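Local coordinates for fibronectin-binding protein (Streptococcus pyogenes, PDB 5A0L), which probably anchors the bacterium to host tissue by forming a covalent bond to a host protein through an internal thioester, at residues A130-Y133 / Y134-A138; S159-T162 / L163-A167. All blocks are in the same frame, centred on the assembly; numbering follows the deposited sequence.

Interaction 1 (A130-Y133 / Y134-A138)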
loop_
_atom_site.group_PDB
_atom_site.type_symbol
_atom_site.label_atom_id
_atom_site.label_comp_id
_atom_site.label_asym_id
_atom_site.label_seq_id
_atom_site.Cartn_x
_atom_site.Cartn_y
_atom_site.Cartn_z
ATOM N N ALA A 130 -3.378 -0.172 6.932
ATOM C CA ALA A 130 -2.238 -0.260 7.812
ATOM C C ALA A 130 -1.132 0.675 7.367
ATOM O O ALA A 130 -0.412 1.269 8.203
ATOM C CB ALA A 130 -1.749 -1.700 7.899
ATOM N N ILE A 131 -0.954 0.834 6.061
ATOM C CA ILE A 131 0.060 1.778 5.572
ATOM C C ILE A 131 -0.299 3.219 5.967
ATOM O O ILE A 131 0.558 3.970 6.439
ATOM C CB ILE A 131 0.297 1.625 4.043
ATOM C CG1 ILE A 131 1.025 0.292 3.774
ATOM C CG2 ILE A 131 1.063 2.818 3.458
ATOM C CD1 ILE A 131 2.379 0.165 4.429
ATOM N N TRP A 132 -1.555 3.597 5.815
ATOM C CA TRP A 132 -1.990 4.944 6.166
ATOM C C TRP A 132 -1.876 5.214 7.660
ATOM O O TRP A 132 -1.672 6.378 8.060
ATOM C CB TRP A 132 -3.403 5.178 5.668
ATOM C CG TRP A 132 -3.538 5.374 4.190
ATOM C CD1 TRP A 132 -2.614 5.882 3.340
ATOM C CD2 TRP A 132 -4.706 5.126 3.408
ATOM N NE1 TRP A 132 -3.118 5.976 2.059
ATOM C CE2 TRP A 132 -4.401 5.504 2.079
ATOM C CE3 TRP A 132 -5.966 4.595 3.685
ATOM C CZ2 TRP A 132 -5.340 5.409 1.048
ATOM C CZ3 TRP A 132 -6.887 4.494 2.659
ATOM C CH2 TRP A 132 -6.560 4.891 1.361
ATOM N N TYR A 133 -1.985 4.190 8.492
ATOM C CA TYR A 133 -1.717 4.351 9.928
ATOM C C TYR A 133 -0.312 4.936 10.121
ATOM O O TYR A 133 -0.108 5.787 11.020
ATOM C CB TYR A 133 -1.854 2.984 10.613
ATOM C CG TYR A 133 -1.602 2.992 12.095
ATOM C CD1 TYR A 133 -2.608 3.377 12.981
ATOM C CD2 TYR A 133 -0.386 2.555 12.626
ATOM C CE1 TYR A 133 -2.380 3.337 14.367
ATOM C CE2 TYR A 133 -0.155 2.519 13.995
ATOM C CZ TYR A 133 -1.155 2.924 14.855
ATOM O OH TYR A 133 -0.921 2.889 16.212
ATOM N N TYR A 134 0.633 4.531 9.302
ATOM C CA TYR A 134 2.005 5.017 9.413
ATOM C C TYR A 134 2.322 6.220 8.538
ATOM O O TYR A 134 3.137 7.055 8.933
ATOM C CB TYR A 134 3.006 3.885 9.168
ATOM C CG TYR A 134 3.082 2.883 10.299
ATOM C CD1 TYR A 134 3.633 3.241 11.542
ATOM C CD2 TYR A 134 2.560 1.600 10.176
ATOM C CE1 TYR A 134 3.652 2.362 12.597
ATOM C CE2 TYR A 134 2.629 0.689 11.240
ATOM C CZ TYR A 134 3.154 1.084 12.453
ATOM O OH TYR A 134 3.234 0.232 13.509
ATOM N N SER A 135 1.774 6.318 7.330
ATOM C CA SER A 135 2.124 7.414 6.420
ATOM C C SER A 135 1.400 8.719 6.767
ATOM O O SER A 135 1.952 9.817 6.509
ATOM C CB SER A 135 1.800 7.054 4.954
ATOM O OG SER A 135 0.419 6.848 4.735
ATOM N N ASP A 136 0.176 8.603 7.260
ATOM C CA ASP A 136 -0.709 9.735 7.509
ATOM C C ASP A 136 -1.212 9.810 8.943
ATOM O O ASP A 136 -2.056 10.635 9.261
ATOM C CB ASP A 136 -1.873 9.720 6.487
ATOM C CG ASP A 136 -1.399 10.068 5.102
ATOM O OD1 ASP A 136 -1.287 11.296 4.821
ATOM O OD2 ASP A 136 -1.083 9.171 4.294
ATOM N N SER A 137 -0.660 8.942 9.803
ATOM C CA SER A 137 -1.106 8.902 11.194
ATOM C C SER A 137 -2.621 8.754 11.273
ATOM O O SER A 137 -3.265 9.296 12.147
ATOM C CB SER A 137 -0.585 10.097 11.998
ATOM O OG SER A 137 0.828 10.114 11.982
ATOM N N ALA A 138 -3.179 7.914 10.394
ATOM C CA ALA A 138 -4.614 7.635 10.455
ATOM C C ALA A 138 -4.898 6.934 11.789
ATOM O O ALA A 138 -4.210 5.983 12.118
ATOM C CB ALA A 138 -5.046 6.725 9.304
#
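Trp132 meets both Ser135 and Ala138 where helix 120-135 ends, in a C-terminal helix cap whose chain turns back through Ser137, with its left-handed backbone (phi 53°). The carbonyl of Trp132 gathers the turn: its O accepts the N-H of Asp136 at 3.0 Å, an i to i+4 helical bond, and also that of Ala138 N at 3.2 Å. The two donors arrive from opposite faces of the carbonyl plane. One residue earlier, Ile131 O is likewise shared, by Tyr134 N and Ser135 N. The tightly packed side carries Ile131 and Tyr134, both buried, against helix 92-105. Here Tyr133 and Tyr134 form a T-shaped stack, centroids 5.1 Å apart and planes at 89°, with CD2 of Tyr133 set over the centre of the Tyr134 face. Successive residues can pair this way because Tyr133 CG stands anti to its own nitrogen (chi1 180°), whereas Tyr134 CG lies beside its nitrogen. The looser side is made by partly exposed residues: Trp132 CB and Ala138 CB come no nearer than 4.3 Å, and the Trp132 and Asp136 side chains run side by side, their flat groups steeply turned against each other. Neighbouring loops help to fix this end. Arg86 bonds Tyr133 O through NE and makes a cation-pi contact with the Tyr133 ring, while Asn84 O receives the Ser137 hydroxyl. Asp136 OD2 accepts from Leu52 N and, at 2.8 Å, from Ser135 OG, the same hydroxyl oxygen that sits at the edge of the indole, 3.5 Å from Trp132 CD1.

Interaction 2 (S159-T162 / L163-A167)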
loop_
_atom_site.group_PDB
_atom_site.type_symbol
_atom_site.label_atom_id
_atom_site.label_comp_id
_atom_site.label_asym_id
_atom_site.label_seq_id
_atom_site.Cartn_x
_atom_site.Cartn_y
_atom_site.Cartn_z
ATOM N N SER A 159 -18.104 -13.000 7.488
ATOM C CA SER A 159 -16.884 -13.787 7.598
ATOM C C SER A 159 -15.658 -13.051 7.063
ATOM O O SER A 159 -14.606 -13.038 7.746
ATOM C CB SER A 159 -17.021 -15.168 6.939
ATOM O OG SER A 159 -17.103 -15.091 5.512
ATOM N N GLN A 160 -15.759 -12.409 5.884
ATOM C CA GLN A 160 -14.605 -11.682 5.332
ATOM C C GLN A 160 -14.255 -10.507 6.281
ATOM O O GLN A 160 -13.082 -10.257 6.541
ATOM C CB GLN A 160 -14.797 -11.098 3.880
ATOM C CG GLN A 160 -14.657 -12.041 2.681
ATOM C CD GLN A 160 -13.196 -12.380 2.500
ATOM O OE1 GLN A 160 -12.376 -11.552 2.051
ATOM N NE2 GLN A 160 -12.847 -13.583 2.882
ATOM N N VAL A 161 -15.269 -9.776 6.751
ATOM C CA VAL A 161 -14.995 -8.577 7.545
ATOM C C VAL A 161 -14.343 -8.963 8.880
ATOM O O VAL A 161 -13.445 -8.262 9.338
ATOM C CB VAL A 161 -16.256 -7.694 7.702
ATOM C CG1 VAL A 161 -15.972 -6.493 8.546
ATOM C CG2 VAL A 161 -16.669 -7.090 6.348
ATOM N N THR A 162 -14.749 -10.075 9.489
ATOM C CA THR A 162 -14.106 -10.505 10.715
ATOM C C THR A 162 -12.608 -10.777 10.462
ATOM O O THR A 162 -11.732 -10.364 11.257
ATOM C CB THR A 162 -14.825 -11.736 11.282
ATOM O OG1 THR A 162 -16.191 -11.386 11.552
ATOM C CG2 THR A 162 -14.156 -12.223 12.556
ATOM N N LEU A 163 -12.295 -11.464 9.367
ATOM C CA LEU A 163 -10.878 -11.710 9.033
ATOM C C LEU A 163 -10.128 -10.387 8.839
ATOM O O LEU A 163 -8.988 -10.224 9.275
ATOM C CB LEU A 163 -10.731 -12.555 7.751
ATOM C CG LEU A 163 -11.204 -14.018 7.825
ATOM C CD1 LEU A 163 -11.074 -14.617 6.441
ATOM C CD2 LEU A 163 -10.450 -14.798 8.869
ATOM N N MET A 164 -10.759 -9.460 8.117
ATOM C CA MET A 164 -10.110 -8.168 7.812
ATOM C C MET A 164 -9.777 -7.366 9.069
ATOM O O MET A 164 -8.677 -6.813 9.185
ATOM C CB MET A 164 -11.037 -7.346 6.914
ATOM C CG MET A 164 -11.185 -7.920 5.478
ATOM S SD MET A 164 -12.597 -7.200 4.584
ATOM C CE MET A 164 -11.980 -5.529 4.282
ATOM N N ARG A 165 -10.724 -7.297 9.992
ATOM C CA ARG A 165 -10.503 -6.554 11.223
ATOM C C ARG A 165 -9.377 -7.169 12.037
ATOM O O ARG A 165 -8.519 -6.433 12.552
ATOM C CB ARG A 165 -11.776 -6.534 12.060
ATOM C CG ARG A 165 -12.898 -5.747 11.441
ATOM C CD ARG A 165 -14.226 -6.008 12.150
ATOM N NE ARG A 165 -15.318 -5.198 11.623
ATOM C CZ ARG A 165 -16.613 -5.441 11.789
ATOM N NH1 ARG A 165 -17.016 -6.475 12.497
ATOM N NH2 ARG A 165 -17.509 -4.646 11.221
ATOM N N GLU A 166 -9.353 -8.497 12.156
ATOM C CA GLU A 166 -8.303 -9.121 12.929
ATOM C C GLU A 166 -6.937 -8.931 12.299
ATOM O O GLU A 166 -5.928 -8.719 12.992
ATOM C CB GLU A 166 -8.644 -10.613 13.180
ATOM C CG GLU A 166 -9.869 -10.799 14.075
ATOM C CD GLU A 166 -9.783 -9.994 15.381
ATOM O OE1 GLU A 166 -8.828 -10.238 16.148
ATOM O OE2 GLU A 166 -10.662 -9.102 15.647
ATOM N N ALA A 167 -6.874 -9.011 10.973
ATOM C CA ALA A 167 -5.623 -8.801 10.262
ATOM C C ALA A 167 -5.108 -7.377 10.489
ATOM O O ALA A 167 -3.917 -7.170 10.719
ATOM C CB ALA A 167 -5.763 -9.102 8.788
HETATM O O HOH W 1 -12.860 -9.585 13.832
#
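Leu163, Met164, Arg165 and Glu166 give their backbone N-H groups to the carbonyls of Ser159, Gln160, Val161 and Thr162 in regular alpha-helical steps of four residues. On this frame the nearest side-chain approach of Val161 is to Arg165, one turn on. Methyl CG1 of Val161 rests over one face of the guanidinium, offset toward its rim and 3.4 Å from Arg165 NE. Arg165 is extended from CG to NE (chi2 167°), which carries the flat group across the valine branch. Its polar edge is used by other residues: Glu148 forms a salt bridge with NH2, and Met146 O accepts from NE. On the buried side Met164 lies along the Gln160 carbonyl, its CG 3.2 Å from Gln160 O. A bend at chi3 (71°) turns its end away from the 159-162 segment, and the side chain also packs on Asn122 and Val126 of helix 120-135. Gln160 is buried too, but its amide is satisfied by Gly117 O on NE2 and by Glu119 N and Asn122 ND2 on OE1; toward Leu163 it offers only NE2, 4.1 Å from CD1. On the outer side, with exposed Thr162 and Leu163, a water donates to Thr162 O at 2.9 Å and to Glu166 OE2, also at 2.9 Å, joining carbonyl and carboxylate one turn apart, while the same OE2 pairs with Lys169. Thus the methyl takes one guanidinium face while the polar edge bonds outward; Glu148 balances the charge of Arg165, and nearby Lys169 would probably favour the charged form of Glu166.

How the interactions relate
Along the chain interaction 1 comes first, at the C-terminal end of helix 120-135, and interaction 2 follows near the start of helix 158-172. Their centres are about 19 Å apart, and their nearest atoms about 7 Å, so they do not touch. The two helices nevertheless pack on each other: Ala130 of interaction 1 lies against Leu168, Leu171 and Ile172, beyond interaction 2, while Met164 and Ala167 of interaction 2 reach back to Val126. Both lie on helices within the thioester-domain range; interaction 1 is also tied through Asp136 to Leu52, just past barrel strand 45-49. One shapes a helix end, the other a helix flank.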